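Local structure of substrate binding periplasmic protein (3LOP) at residues A19-A24 / A204-A209; Q126-K131 / A251-N256; I172-S177 / L193-Q198; R301-K306 / E310-A315. The protein probably captures leucine or a related amino acid in the periplasm, as a substrate-binding protein of the kind that serves ABC importers. All blocks are in the same frame, centred on the assembly; numbering follows the deposited sequence.

Interaction 1 of 4, residues A19-A24 / A204-A209; sequences AVTGRA and ATAEPA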
loop_
_atom_site.group_PDB
_atom_site.type_symbol
_atom_site.label_atom_id
_atom_site.label_comp_id
_atom_site.label_asym_id
_atom_site.label_seq_id
_atom_site.Cartn_x
_atom_site.Cartn_y
_atom_site.Cartn_z
ATOM N N ALA A 19 9.009 -3.496 8.961
ATOM C CA ALA A 19 8.144 -3.983 10.033
ATOM C C ALA A 19 6.948 -3.084 10.331
ATOM O O ALA A 19 5.837 -3.572 10.536
ATOM C CB ALA A 19 8.965 -4.189 11.303
ATOM N N VAL A 20 7.165 -1.774 10.359
ATOM C CA VAL A 20 6.078 -0.851 10.656
ATOM C C VAL A 20 4.924 -1.007 9.668
ATOM O O VAL A 20 3.754 -1.009 10.056
ATOM C CB VAL A 20 6.574 0.615 10.645
ATOM C CG1 VAL A 20 7.086 0.989 9.266
ATOM C CG2 VAL A 20 5.455 1.543 11.086
ATOM N N THR A 21 5.262 -1.158 8.393
ATOM C CA THR A 21 4.258 -1.311 7.347
ATOM C C THR A 21 3.560 -2.671 7.409
ATOM O O THR A 21 2.327 -2.745 7.369
ATOM C CB THR A 21 4.894 -1.111 5.960
ATOM O OG1 THR A 21 5.331 0.249 5.836
ATOM C CG2 THR A 21 3.895 -1.420 4.857
ATOM N N GLY A 22 4.344 -3.738 7.512
ATOM C CA GLY A 22 3.767 -5.069 7.577
ATOM C C GLY A 22 2.875 -5.263 8.790
ATOM O O GLY A 22 1.794 -5.845 8.683
ATOM N N ARG A 23 3.323 -4.784 9.946
ATOM C CA ARG A 23 2.539 -4.924 11.167
ATOM C C ARG A 23 1.202 -4.209 11.040
ATOM O O ARG A 23 0.184 -4.705 11.517
ATOM C CB ARG A 23 3.300 -4.353 12.365
ATOM C CG ARG A 23 4.584 -5.080 12.707
ATOM C CD ARG A 23 5.356 -4.288 13.745
ATOM N NE ARG A 23 6.702 -4.807 13.943
ATOM C CZ ARG A 23 7.675 -4.136 14.550
ATOM N NH1 ARG A 23 7.447 -2.917 15.020
ATOM N NH2 ARG A 23 8.876 -4.678 14.679
ATOM N N ALA A 24 1.201 -3.045 10.393
ATOM C CA ALA A 24 -0.028 -2.271 10.225
ATOM C C ALA A 24 -1.024 -2.972 9.304
ATOM O O ALA A 24 -2.220 -3.019 9.595
ATOM C CB ALA A 24 0.294 -0.886 9.685
ATOM N N ALA A 204 9.983 5.520 -2.458
ATOM C CA ALA A 204 10.590 4.700 -1.425
ATOM C C ALA A 204 9.595 4.139 -0.426
ATOM O O ALA A 204 8.394 4.407 -0.493
ATOM C CB ALA A 204 11.621 5.533 -0.685
ATOM N N THR A 205 10.120 3.348 0.503
ATOM C CA THR A 205 9.314 2.756 1.555
ATOM C C THR A 205 9.369 3.671 2.776
ATOM O O THR A 205 10.144 4.627 2.814
ATOM C CB THR A 205 9.819 1.347 1.910
ATOM O OG1 THR A 205 11.224 1.396 2.183
ATOM C CG2 THR A 205 9.564 0.392 0.745
ATOM N N ALA A 206 8.544 3.368 3.771
ATOM C CA ALA A 206 8.433 4.180 4.976
ATOM C C ALA A 206 9.706 4.617 5.697
ATOM O O ALA A 206 9.936 5.818 5.866
ATOM C CB ALA A 206 7.497 3.488 5.963
ATOM N N GLU A 207 10.529 3.661 6.121
ATOM C CA GLU A 207 11.739 4.000 6.867
ATOM C C GLU A 207 12.747 4.854 6.102
ATOM O O GLU A 207 13.189 5.886 6.606
ATOM C CB GLU A 207 12.414 2.736 7.406
ATOM C CG GLU A 207 13.600 3.039 8.316
ATOM C CD GLU A 207 14.138 1.811 9.025
ATOM O OE1 GLU A 207 14.510 0.836 8.339
ATOM O OE2 GLU A 207 14.195 1.824 10.272
ATOM N N PRO A 208 13.143 4.434 4.889
ATOM C CA PRO A 208 14.103 5.274 4.168
ATOM C C PRO A 208 13.517 6.651 3.853
ATOM O O PRO A 208 14.224 7.656 3.878
ATOM C CB PRO A 208 14.417 4.452 2.913
ATOM C CG PRO A 208 13.216 3.559 2.753
ATOM C CD PRO A 208 12.903 3.170 4.172
ATOM N N ALA A 209 12.220 6.700 3.570
ATOM C CA ALA A 209 11.577 7.975 3.278
ATOM C C ALA A 209 11.690 8.897 4.492
ATOM O O ALA A 209 12.045 10.069 4.360
ATOM C CB ALA A 209 10.105 7.758 2.923
HETATM O O HOH W 1 6.523 1.291 3.525
#
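V20 and T21, in the first turn of helix 19-38, meet the single methyl group of A206, the residue that opens helix 206-218. The apolar share of the contact is small. V20 CG1 lies 4.2 Å from A206 CB, a methyl-to-methyl touch; chi1 of 62° sets CG1 between the backbone N and the carbonyl carbon and turns it to the partner helix. T21 brings its hydroxyl rather than its methyl: OG1 is 3.9 Å from A206 CB, at van der Waals range.

Polar linkage runs through one water. It sits 2.8 Å from T21 OG1 and accepts the backbone N-H of A206, with 2.9 Å between its oxygen and A206 N. An amide of the first helical turn, which has no carbonyl of its own helix to pair with, thus finds an acceptor. T21 holds OG1 anti to its carbonyl carbon (chi1 -66°), which directs the hydroxyl across the gap to this water. No direct hydrogen bond joins the two segments, and the nearest CA atoms, those of T21 and A206, stay 7.3 Å apart.

E207 OE1 bonds S17 OG just ahead of the first helix, an added link across the contact; Y178 OH fixes T205 N from within its own lobe.

T205 lines the leucine pocket and touches the ligand, and the side chain of T21 comes within about 4 Å of it. The first turns of two helices, one from each lobe, meeting beside a bound amino acid are what the closed cleft of a two-lobed periplasmic binding protein looks like.

Interaction 2 of 4, residues Q126-K131 / A251-N256; sequences QQEIDK and ALVMPN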
loop_
_atom_site.group_PDB
_atom_site.type_symbol
_atom_site.label_atom_id
_atom_site.label_comp_id
_atom_site.label_asym_id
_atom_site.label_seq_id
_atom_site.Cartn_x
_atom_site.Cartn_y
_atom_site.Cartn_z
ATOM N N GLN A 126 1.229 4.761 -10.958
ATOM C CA GLN A 126 1.229 5.640 -12.121
ATOM C C GLN A 126 0.137 6.698 -11.991
ATOM O O GLN A 126 0.338 7.849 -12.364
ATOM C CB GLN A 126 1.031 4.841 -13.410
ATOM C CG GLN A 126 1.282 5.658 -14.681
ATOM C CD GLN A 126 2.687 6.239 -14.735
ATOM O OE1 GLN A 126 3.677 5.509 -14.659
ATOM N NE2 GLN A 126 2.780 7.560 -14.870
ATOM N N GLN A 127 -1.019 6.310 -11.457
ATOM C CA GLN A 127 -2.098 7.271 -11.269
ATOM C C GLN A 127 -1.662 8.317 -10.248
ATOM O O GLN A 127 -1.932 9.504 -10.420
ATOM C CB GLN A 127 -3.375 6.582 -10.784
ATOM C CG GLN A 127 -4.023 5.660 -11.800
ATOM C CD GLN A 127 -5.341 5.100 -11.300
ATOM O OE1 GLN A 127 -6.365 5.790 -11.300
ATOM N NE2 GLN A 127 -5.320 3.853 -10.848
ATOM N N GLU A 128 -0.991 7.868 -9.188
ATOM C CA GLU A 128 -0.502 8.765 -8.142
ATOM C C GLU A 128 0.510 9.748 -8.727
ATOM O O GLU A 128 0.432 10.957 -8.494
ATOM C CB GLU A 128 0.190 7.977 -7.026
ATOM C CG GLU A 128 -0.710 7.105 -6.165
ATOM C CD GLU A 128 0.064 6.461 -5.025
ATOM O OE1 GLU A 128 0.743 7.202 -4.283
ATOM O OE2 GLU A 128 -0.000 5.223 -4.868
ATOM N N ILE A 129 1.463 9.213 -9.484
ATOM C CA ILE A 129 2.509 10.019 -10.096
ATOM C C ILE A 129 1.939 11.028 -11.089
ATOM O O ILE A 129 2.302 12.205 -11.064
ATOM C CB ILE A 129 3.558 9.113 -10.783
ATOM C CG1 ILE A 129 4.293 8.296 -9.715
ATOM C CG2 ILE A 129 4.541 9.954 -11.584
ATOM C CD1 ILE A 129 5.227 7.234 -10.265
ATOM N N ASP A 130 1.039 10.577 -11.957
ATOM C CA ASP A 130 0.431 11.486 -12.922
ATOM C C ASP A 130 -0.226 12.660 -12.207
ATOM O O ASP A 130 0.012 13.820 -12.540
ATOM C CB ASP A 130 -0.636 10.766 -13.759
ATOM C CG ASP A 130 -0.041 9.840 -14.796
ATOM O OD1 ASP A 130 1.097 10.094 -15.243
ATOM O OD2 ASP A 130 -0.721 8.864 -15.180
ATOM N N LYS A 131 -1.051 12.357 -11.214
ATOM C CA LYS A 131 -1.758 13.401 -10.485
ATOM C C LYS A 131 -0.832 14.370 -9.748
ATOM O O LYS A 131 -0.975 15.585 -9.881
ATOM C CB LYS A 131 -2.748 12.767 -9.504
ATOM C CG LYS A 131 -3.987 13.613 -9.235
ATOM C CD LYS A 131 -5.020 12.832 -8.437
ATOM C CE LYS A 131 -6.285 13.644 -8.214
ATOM N NZ LYS A 131 -6.933 14.020 -9.499
ATOM N N ALA A 251 -0.899 11.367 -2.484
ATOM C CA ALA A 251 -2.094 11.008 -3.226
ATOM C C ALA A 251 -2.868 10.028 -2.355
ATOM O O ALA A 251 -2.333 9.003 -1.936
ATOM C CB ALA A 251 -1.725 10.361 -4.557
ATOM N N LEU A 252 -4.118 10.364 -2.062
ATOM C CA LEU A 252 -4.973 9.516 -1.244
ATOM C C LEU A 252 -5.594 8.436 -2.127
ATOM O O LEU A 252 -6.254 8.754 -3.117
ATOM C CB LEU A 252 -6.088 10.357 -0.618
ATOM C CG LEU A 252 -5.670 11.510 0.300
ATOM C CD1 LEU A 252 -6.839 12.468 0.511
ATOM C CD2 LEU A 252 -5.189 10.944 1.615
ATOM N N VAL A 253 -5.377 7.170 -1.775
ATOM C CA VAL A 253 -5.939 6.055 -2.537
ATOM C C VAL A 253 -6.771 5.155 -1.621
ATOM O O VAL A 253 -7.285 4.115 -2.036
ATOM C CB VAL A 253 -4.833 5.220 -3.227
ATOM C CG1 VAL A 253 -4.081 6.093 -4.218
ATOM C CG2 VAL A 253 -3.881 4.636 -2.197
HETATM N N MSE A 254 -6.896 5.583 -0.370
HETATM C CA MSE A 254 -7.662 4.874 0.650
HETATM C C MSE A 254 -8.430 5.896 1.479
HETATM O O MSE A 254 -8.110 7.086 1.458
HETATM C CB MSE A 254 -6.722 4.117 1.591
HETATM C CG MSE A 254 -6.188 2.794 1.075
HETATM SE SE MSE A 254 -7.549 1.432 1.073
HETATM C CE MSE A 254 -7.228 0.705 -0.685
ATOM N N PRO A 255 -9.467 5.451 2.207
ATOM C CA PRO A 255 -10.227 6.388 3.039
ATOM C C PRO A 255 -9.222 7.044 3.994
ATOM O O PRO A 255 -8.342 6.374 4.539
ATOM C CB PRO A 255 -11.211 5.475 3.762
ATOM C CG PRO A 255 -11.501 4.429 2.724
ATOM C CD PRO A 255 -10.124 4.132 2.162
ATOM N N ASN A 256 -9.356 8.351 4.190
ATOM C CA ASN A 256 -8.445 9.110 5.039
ATOM C C ASN A 256 -8.723 8.963 6.532
ATOM O O ASN A 256 -9.783 9.354 7.009
ATOM C CB ASN A 256 -8.522 10.586 4.632
ATOM C CG ASN A 256 -7.594 11.477 5.433
ATOM O OD1 ASN A 256 -6.778 11.011 6.223
ATOM N ND2 ASN A 256 -7.716 12.784 5.220
HETATM O O HOH W 2 0.952 9.206 -2.265
#
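E128 lays the aliphatic part of its side chain over the methyl of A251 and against one branch of V253. The closest approach puts E128 CG 3.8 Å from A251 CB. E128 CG also meets V253 CG1 at 4.0 Å, and there the two side chains cross at about a right angle, touching at one point instead of running alongside. With CG anti to its carbonyl carbon (chi1 -69°) and the chain extended beyond it, the glutamate carries its carboxylate past A251. Helix 125-138, whose first residue Y125 belongs to both the leucine pocket and the magnesium site, is thereby packed on the end of strand 249-252, an edge strand of a small antiparallel sheet, where the chain leaves the sheet and runs along helix 284-303. V253 also touches A123, and M254 touches K122 and F328; this is probably the hinge region between the lobes of a type I periplasmic binding protein. The buried carboxylate has polar company: OE2 bonds S229 OG, and a water is bonded to E128 OE1 at 2.9 Å. That same water accepts the backbone N-H of A251, 2.9 Å from A251 N. L252 points the other way, onto F284 and V354.

Interaction 3 of 4, residues I172-S177 / L193-Q198; sequences ITAMAS and LAADVQ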
loop_
_atom_site.group_PDB
_atom_site.type_symbol
_atom_site.label_atom_id
_atom_site.label_comp_id
_atom_site.label_asym_id
_atom_site.label_seq_id
_atom_site.Cartn_x
_atom_site.Cartn_y
_atom_site.Cartn_z
ATOM N N ILE A 172 13.662 14.515 -15.449
ATOM C CA ILE A 172 14.147 14.524 -14.075
ATOM C C ILE A 172 15.473 15.274 -13.996
ATOM O O ILE A 172 16.368 15.056 -14.814
ATOM C CB ILE A 172 14.331 13.084 -13.554
ATOM C CG1 ILE A 172 12.967 12.390 -13.493
ATOM C CG2 ILE A 172 14.992 13.097 -12.179
ATOM C CD1 ILE A 172 13.044 10.918 -13.149
ATOM N N THR A 173 15.590 16.161 -13.012
ATOM C CA THR A 173 16.800 16.956 -12.829
ATOM C C THR A 173 17.900 16.179 -12.121
ATOM O O THR A 173 19.078 16.304 -12.461
ATOM C CB THR A 173 16.500 18.240 -12.025
ATOM O OG1 THR A 173 15.709 19.123 -12.827
ATOM C CG2 THR A 173 17.790 18.943 -11.622
ATOM N N ALA A 174 17.517 15.379 -11.133
ATOM C CA ALA A 174 18.481 14.594 -10.377
ATOM C C ALA A 174 17.793 13.406 -9.731
ATOM O O ALA A 174 16.613 13.472 -9.396
ATOM C CB ALA A 174 19.131 15.462 -9.303
HETATM N N MSE A 175 18.531 12.313 -9.573
HETATM C CA MSE A 175 17.985 11.128 -8.937
HETATM C C MSE A 175 19.053 10.486 -8.066
HETATM O O MSE A 175 20.250 10.599 -8.341
HETATM C CB MSE A 175 17.467 10.128 -9.981
HETATM C CG MSE A 175 18.499 9.635 -10.977
HETATM SE SE MSE A 175 17.733 8.361 -12.227
HETATM C CE MSE A 175 16.806 9.602 -13.376
ATOM N N ALA A 176 18.610 9.832 -7.002
ATOM C CA ALA A 176 19.511 9.172 -6.068
ATOM C C ALA A 176 18.806 7.947 -5.507
ATOM O O ALA A 176 17.610 7.985 -5.220
ATOM C CB ALA A 176 19.889 10.123 -4.943
ATOM N N SER A 177 19.560 6.866 -5.337
ATOM C CA SER A 177 18.996 5.618 -4.843
ATOM C C SER A 177 19.451 5.221 -3.446
ATOM O O SER A 177 20.327 5.846 -2.855
ATOM C CB SER A 177 19.356 4.490 -5.807
ATOM O OG SER A 177 20.754 4.249 -5.788
ATOM N N LEU A 193 20.711 17.127 -1.908
ATOM C CA LEU A 193 20.911 18.417 -1.254
ATOM C C LEU A 193 21.674 19.324 -2.217
ATOM O O LEU A 193 21.416 20.526 -2.299
ATOM C CB LEU A 193 21.734 18.258 0.027
ATOM C CG LEU A 193 21.014 17.948 1.338
ATOM C CD1 LEU A 193 22.043 17.635 2.415
ATOM C CD2 LEU A 193 20.153 19.140 1.750
ATOM N N ALA A 194 22.616 18.727 -2.942
ATOM C CA ALA A 194 23.445 19.449 -3.901
ATOM C C ALA A 194 22.701 19.798 -5.185
ATOM O O ALA A 194 23.085 20.728 -5.894
ATOM C CB ALA A 194 24.689 18.626 -4.232
ATOM N N ALA A 195 21.641 19.055 -5.486
ATOM C CA ALA A 195 20.862 19.305 -6.694
ATOM C C ALA A 195 19.991 20.544 -6.530
ATOM O O ALA A 195 19.446 20.795 -5.456
ATOM C CB ALA A 195 19.998 18.090 -7.019
ATOM N N ASP A 196 19.864 21.317 -7.602
ATOM C CA ASP A 196 19.065 22.536 -7.577
ATOM C C ASP A 196 17.618 22.199 -7.924
ATOM O O ASP A 196 17.105 22.594 -8.970
ATOM C CB ASP A 196 19.650 23.544 -8.572
ATOM C CG ASP A 196 18.950 24.882 -8.527
ATOM O OD1 ASP A 196 18.564 25.314 -7.422
ATOM O OD2 ASP A 196 18.802 25.510 -9.596
ATOM N N VAL A 197 16.959 21.474 -7.026
ATOM C CA VAL A 197 15.584 21.051 -7.253
ATOM C C VAL A 197 14.527 21.797 -6.445
ATOM O O VAL A 197 14.769 22.220 -5.315
ATOM C CB VAL A 197 15.438 19.536 -6.990
ATOM C CG1 VAL A 197 16.268 18.759 -8.002
ATOM C CG2 VAL A 197 15.892 19.200 -5.575
ATOM N N GLN A 198 13.349 21.947 -7.042
ATOM C CA GLN A 198 12.233 22.639 -6.402
ATOM C C GLN A 198 11.331 21.654 -5.676
ATOM O O GLN A 198 10.586 22.028 -4.773
ATOM C CB GLN A 198 11.412 23.389 -7.451
ATOM C CG GLN A 198 12.186 24.486 -8.158
ATOM C CD GLN A 198 11.585 24.847 -9.497
ATOM O OE1 GLN A 198 11.284 23.974 -10.312
ATOM N NE2 GLN A 198 11.417 26.143 -9.742
#
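A174 and A195 meet methyl to methyl, their CB atoms 3.6 Å apart, and this is the tight spot of the contact. With nothing beyond CB on either residue, the two backbones can draw close, and the CA atoms stand 6.4 Å from each other. Toward the outside the packing relaxes. T173 and V197 run antiparallel, side by side, touching through T173 CG2 and V197 CG1 at 3.9 Å. T173 has its methyl anti to the backbone N, and the hydroxyl, on the other branch (chi1 -69°), takes no part in the touch. This is the solvent side: T173 is exposed, as is D196, which sits at the centre of an inverse gamma turn between A195 and V197 and reaches R143 in a long, weak ion pair.

T173 and A174 make backbone bonds to I144 and V146 of strand 144-149, and Q198 pairs with R143 just ahead of it. The turn after helix 186-194 folds over edge strand 174-178 near T173 and A174. Strand 174-178, helix 186-194 and strand 199-203 form a beta-alpha-beta crossover, with 144-149 between the two parallel strands, while I172 and M175 face helix 152-166.

Interaction 4 of 4, residues R301-K306 / E310-A315; sequences RRAGPK and EQVRHA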
loop_
_atom_site.group_PDB
_atom_site.type_symbol
_atom_site.label_atom_id
_atom_site.label_comp_id
_atom_site.label_asym_id
_atom_site.label_seq_id
_atom_site.Cartn_x
_atom_site.Cartn_y
_atom_site.Cartn_z
ATOM N N ARG A 301 -18.192 -14.514 1.166
ATOM C CA ARG A 301 -19.618 -14.589 1.462
ATOM C C ARG A 301 -20.397 -15.010 0.218
ATOM O O ARG A 301 -21.273 -15.871 0.286
ATOM C CB ARG A 301 -20.130 -13.232 1.950
ATOM C CG ARG A 301 -21.574 -13.263 2.438
ATOM C CD ARG A 301 -22.080 -11.869 2.779
ATOM N NE ARG A 301 -22.283 -11.057 1.582
ATOM C CZ ARG A 301 -23.224 -11.292 0.671
ATOM N NH1 ARG A 301 -24.053 -12.317 0.819
ATOM N NH2 ARG A 301 -23.333 -10.505 -0.391
ATOM N N ARG A 302 -20.069 -14.399 -0.917
ATOM C CA ARG A 302 -20.741 -14.710 -2.172
ATOM C C ARG A 302 -20.419 -16.110 -2.683
ATOM O O ARG A 302 -21.198 -16.694 -3.441
ATOM C CB ARG A 302 -20.360 -13.683 -3.242
ATOM C CG ARG A 302 -20.799 -12.264 -2.927
ATOM C CD ARG A 302 -20.480 -11.343 -4.090
ATOM N NE ARG A 302 -20.858 -9.960 -3.821
ATOM C CZ ARG A 302 -20.969 -9.021 -4.757
ATOM N NH1 ARG A 302 -20.732 -9.316 -6.029
ATOM N NH2 ARG A 302 -21.320 -7.787 -4.422
ATOM N N ALA A 303 -19.278 -16.649 -2.265
ATOM C CA ALA A 303 -18.857 -17.977 -2.699
ATOM C C ALA A 303 -19.715 -19.095 -2.114
ATOM O O ALA A 303 -19.676 -20.227 -2.597
ATOM C CB ALA A 303 -17.394 -18.200 -2.346
ATOM N N GLY A 304 -20.474 -18.783 -1.067
ATOM C CA GLY A 304 -21.339 -19.783 -0.465
ATOM C C GLY A 304 -20.696 -20.604 0.636
ATOM O O GLY A 304 -19.513 -20.442 0.925
ATOM N N PRO A 305 -21.462 -21.502 1.276
ATOM C CA PRO A 305 -20.975 -22.362 2.360
ATOM C C PRO A 305 -19.775 -23.210 1.951
ATOM O O PRO A 305 -19.672 -23.638 0.801
ATOM C CB PRO A 305 -22.195 -23.216 2.693
ATOM C CG PRO A 305 -23.328 -22.290 2.404
ATOM C CD PRO A 305 -22.910 -21.690 1.082
ATOM N N LYS A 306 -18.878 -23.448 2.906
ATOM C CA LYS A 306 -17.677 -24.247 2.675
ATOM C C LYS A 306 -17.078 -23.912 1.314
ATOM O O LYS A 306 -16.859 -24.796 0.485
ATOM C CB LYS A 306 -18.025 -25.735 2.738
ATOM C CG LYS A 306 -18.699 -26.155 4.036
ATOM C CD LYS A 306 -19.019 -27.640 4.038
ATOM C CE LYS A 306 -19.685 -28.061 5.340
ATOM N NZ LYS A 306 -19.960 -29.526 5.376
ATOM N N GLU A 310 -11.361 -22.013 -5.681
ATOM C CA GLU A 310 -11.913 -21.707 -6.998
ATOM C C GLU A 310 -13.165 -20.836 -6.910
ATOM O O GLU A 310 -13.324 -19.890 -7.679
ATOM C CB GLU A 310 -12.236 -23.011 -7.738
ATOM C CG GLU A 310 -13.045 -22.850 -9.021
ATOM C CD GLU A 310 -12.421 -21.881 -10.007
ATOM O OE1 GLU A 310 -11.189 -21.942 -10.210
ATOM O OE2 GLU A 310 -13.167 -21.065 -10.589
ATOM N N GLN A 311 -14.053 -21.152 -5.972
ATOM C CA GLN A 311 -15.277 -20.379 -5.814
ATOM C C GLN A 311 -14.988 -18.955 -5.354
ATOM O O GLN A 311 -15.648 -18.010 -5.781
ATOM C CB GLN A 311 -16.216 -21.066 -4.821
ATOM C CG GLN A 311 -16.793 -22.373 -5.335
ATOM C CD GLN A 311 -17.650 -23.070 -4.300
ATOM O OE1 GLN A 311 -17.184 -23.386 -3.206
ATOM N NE2 GLN A 311 -18.910 -23.313 -4.642
ATOM N N VAL A 312 -13.999 -18.799 -4.485
ATOM C CA VAL A 312 -13.646 -17.475 -4.000
ATOM C C VAL A 312 -13.040 -16.657 -5.142
ATOM O O VAL A 312 -13.332 -15.474 -5.293
ATOM C CB VAL A 312 -12.659 -17.571 -2.810
ATOM C CG1 VAL A 312 -12.144 -16.191 -2.433
ATOM C CG2 VAL A 312 -13.363 -18.209 -1.619
ATOM N N ARG A 313 -12.201 -17.293 -5.956
ATOM C CA ARG A 313 -11.589 -16.607 -7.092
ATOM C C ARG A 313 -12.703 -16.128 -8.022
ATOM O O ARG A 313 -12.720 -14.982 -8.468
ATOM C CB ARG A 313 -10.672 -17.566 -7.856
ATOM C CG ARG A 313 -9.948 -16.930 -9.034
ATOM C CD ARG A 313 -9.428 -17.991 -9.991
ATOM N NE ARG A 313 -10.530 -18.706 -10.631
ATOM C CZ ARG A 313 -11.371 -18.156 -11.503
ATOM N NH1 ARG A 313 -11.236 -16.883 -11.848
ATOM N NH2 ARG A 313 -12.354 -18.877 -12.024
ATOM N N HIS A 314 -13.636 -17.028 -8.300
ATOM C CA HIS A 314 -14.761 -16.738 -9.173
ATOM C C HIS A 314 -15.545 -15.535 -8.648
ATOM O O HIS A 314 -15.856 -14.607 -9.395
ATOM C CB HIS A 314 -15.656 -17.975 -9.241
ATOM C CG HIS A 314 -16.701 -17.913 -10.305
ATOM N ND1 HIS A 314 -17.754 -17.026 -10.265
ATOM C CD2 HIS A 314 -16.865 -18.641 -11.434
ATOM C CE1 HIS A 314 -18.521 -17.213 -11.322
ATOM N NE2 HIS A 314 -18.005 -18.188 -12.049
ATOM N N ALA A 315 -15.843 -15.551 -7.352
ATOM C CA ALA A 315 -16.589 -14.469 -6.725
ATOM C C ALA A 315 -15.852 -13.138 -6.855
ATOM O O ALA A 315 -16.458 -12.102 -7.117
ATOM C CB ALA A 315 -16.839 -14.796 -5.256
HETATM O O HOH W 3 -19.156 -11.667 -6.904
HETATM O O HOH W 4 -20.360 -22.905 -1.745
HETATM O O HOH W 5 -17.926 -25.511 -1.824
#
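A303, where helix 284-303 gives way to the loop, buries more surface here than any other residue, its methyl pressed to the backbone of Q311 and V312. A303 CB lies 3.9 Å from Q311 O and 4.1 Å from V312 CG2. The CA atoms of A303 and Q311 come within 5.3 Å, a close approach that the small alanine permits.

Q311 runs alongside the end of that helix. Its CB meets A303 CB at 4.0 Å, and an extended chain carries the amide past the carbonyl of A303 toward the loop. Water does the joining there: one donates to A303 O and P305 O and accepts a weak bond from Q311 NE2, while a second, 2.6 Å from Q311 OE1, also donates to K306 O. The amide is thus tied to both ends of the loop, directly at T308 N through OE1 and by water at A303, P305 and K306.

A315, one turn further on, offers its methyl to R302, with 4.2 Å between A315 CB and R302 CB. A third water bridges R302 NH1 and A315 O, and R302 NE keeps a salt bridge to E298.

The chain leaves helical geometry at G304, where phi 89° with psi 177° would jam a CB against the carbonyl O of A303. The whole is a helical (alpha-alpha) hairpin: two consecutive helices, 284-303 and 309-317, packed across a short water-laced loop.

Overall arrangement
Interactions 1 and 2 lie near the ligand and cross along the chain, their centres about 18 Å apart and their nearest atoms about 9 Å. The first reaches the leucine itself, with the side chain of T21 about 4 Å away; the second lies further off, with the side chain of E128 about 9 Å from leucine and about 6 Å from the magnesium ion. Interaction 3 is nested inside the loops closed by both, about 23 Å from each between centres, at the outer edge of the four-stranded parallel sheet. Interaction 4 follows later in the chain, and its centre is about 50 Å from that of interaction 3, with the chain's centre between them. Both lie remote from the cleft.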